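Local coordinates for fumarylacetoacetate hydrolase (Burkholderia xenovorans, PDB 5TI1), which probably hydrolyses fumarylacetoacetate to fumarate and acetoacetate, the last step of phenylalanine and tyrosine breakdown, with a divalent metal ion in its active site, at residues 134-137 against 138-141. Numbering follows the deposited sequence.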
loop_
_atom_site.group_PDB
_atom_site.type_symbol
_atom_site.label_atom_id
_atom_site.label_comp_id
_atom_site.label_asym_id
_atom_site.label_seq_id
_atom_site.Cartn_x
_atom_site.Cartn_y
_atom_site.Cartn_z
ATOM N N LEU B 134 26.869 2.629 -23.880
ATOM C CA LEU B 134 27.419 1.905 -22.740
ATOM C C LEU B 134 28.046 2.897 -21.772
ATOM O O LEU B 134 28.955 3.648 -22.142
ATOM C CB LEU B 134 28.443 0.860 -23.185
ATOM C CG LEU B 134 27.825 -0.536 -23.262
ATOM C CD1 LEU B 134 26.958 -0.650 -24.502
ATOM C CD2 LEU B 134 28.892 -1.602 -23.244
ATOM N N ILE B 135 27.569 2.884 -20.533
ATOM C CA ILE B 135 27.968 3.835 -19.503
ATOM C C ILE B 135 28.521 3.050 -18.322
ATOM O O ILE B 135 27.993 1.987 -17.972
ATOM C CB ILE B 135 26.771 4.717 -19.081
ATOM C CG1 ILE B 135 26.479 5.766 -20.153
ATOM C CG2 ILE B 135 26.986 5.366 -17.736
ATOM C CD1 ILE B 135 25.273 5.420 -21.016
ATOM N N ARG B 136 29.597 3.562 -17.725
ATOM C CA ARG B 136 30.156 2.938 -16.533
ATOM C C ARG B 136 29.198 3.099 -15.361
ATOM O O ARG B 136 28.607 4.163 -15.170
ATOM C CB ARG B 136 31.515 3.560 -16.191
ATOM C CG ARG B 136 32.607 3.341 -17.235
ATOM C CD ARG B 136 33.175 1.924 -17.188
ATOM N NE ARG B 136 33.618 1.542 -15.844
ATOM C CZ ARG B 136 34.888 1.466 -15.439
ATOM N NH1 ARG B 136 35.889 1.742 -16.273
ATOM N NH2 ARG B 136 35.157 1.099 -14.191
ATOM N N GLN B 137 29.028 2.032 -14.576
ATOM C CA GLN B 137 28.220 2.157 -13.368
ATOM C C GLN B 137 28.825 3.184 -12.418
ATOM O O GLN B 137 28.102 3.824 -11.643
ATOM C CB GLN B 137 28.088 0.800 -12.684
ATOM C CG GLN B 137 27.265 -0.204 -13.490
ATOM C CD GLN B 137 27.300 -1.602 -12.903
ATOM O OE1 GLN B 137 27.452 -1.772 -11.689
ATOM N NE2 GLN B 137 27.170 -2.619 -13.767
ATOM N N ALA B 138 30.148 3.357 -12.491
ATOM C CA ALA B 138 30.871 4.382 -11.744
ATOM C C ALA B 138 30.445 5.795 -12.114
ATOM O O ALA B 138 30.757 6.740 -11.378
ATOM C CB ALA B 138 32.370 4.222 -11.985
ATOM N N ASP B 139 29.750 5.973 -13.237
ATOM C CA ASP B 139 29.289 7.292 -13.642
ATOM C C ASP B 139 27.783 7.443 -13.508
ATOM O O ASP B 139 27.235 8.480 -13.891
ATOM C CB ASP B 139 29.732 7.581 -15.077
ATOM C CG ASP B 139 31.236 7.724 -15.196
ATOM O OD1 ASP B 139 31.837 8.399 -14.324
ATOM O OD2 ASP B 139 31.820 7.145 -16.140
ATOM N N ALA B 140 27.108 6.445 -12.951
ATOM C CA ALA B 140 25.659 6.367 -13.016
ATOM C C ALA B 140 25.025 6.597 -11.654
ATOM O O ALA B 140 25.633 6.344 -10.610
ATOM C CB ALA B 140 25.211 5.010 -13.558
ATOM N N GLN B 141 23.796 7.110 -11.698
ATOM C CA GLN B 141 22.868 7.150 -10.578
ATOM C C GLN B 141 21.811 6.086 -10.823
ATOM O O GLN B 141 21.142 6.118 -11.859
ATOM C CB GLN B 141 22.204 8.520 -10.474
ATOM C CG GLN B 141 23.180 9.663 -10.387
ATOM C CD GLN B 141 23.955 9.601 -9.108
ATOM O OE1 GLN B 141 23.386 9.322 -8.049
ATOM N NE2 GLN B 141 25.264 9.823 -9.190
HETATM O O HOH W 1 30.599 5.989 -18.367
HETATM O O HOH W 2 31.962 1.205 -13.302
#
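D139 turns its carboxylate back over the start of R136 because its CG stands beside its own backbone N (chi1 -67°); R136, with CG likewise beside N, then bends at chi2 and chi3 and carries its guanidinium away from the carboxylate, NH2 making a long, weak ion pair with OD2 of D63. The two therefore meet through the aliphatic root of the arginine, OD2 of D139 lying 3.6 Å from CB of R136. Their charged ends stay apart, NE of R136 being 5.9 Å from D139 OD2, so any attraction is probably modest. A water accepts from the backbone N of R136, its O 2.7 Å from that N, and donates to OD2 of D139, tying the carboxylate to the main chain of R136. A separate water accepts from A138 N at 2.9 Å and, in the guanidinium plane at its edge, from R136 NE. The backbone here makes a tight 3-10 turn, D139 N donating to R136 O at 2.9 Å and A140 N to Q137 O at 3.1 Å. This short link joins 134-136 and 140-143, the end strands of a five-stranded antiparallel sheet that must curl round to bring them together, consistent with the SH3-like barrel of the FAH N-terminal domain. CB of A140 packs 3.7 Å from Q137 O and also touches I65 of strand 64-67. Q137, extended beyond CG, sends its amide away from the turn, where NE2 bonds to the carbonyl O of S64.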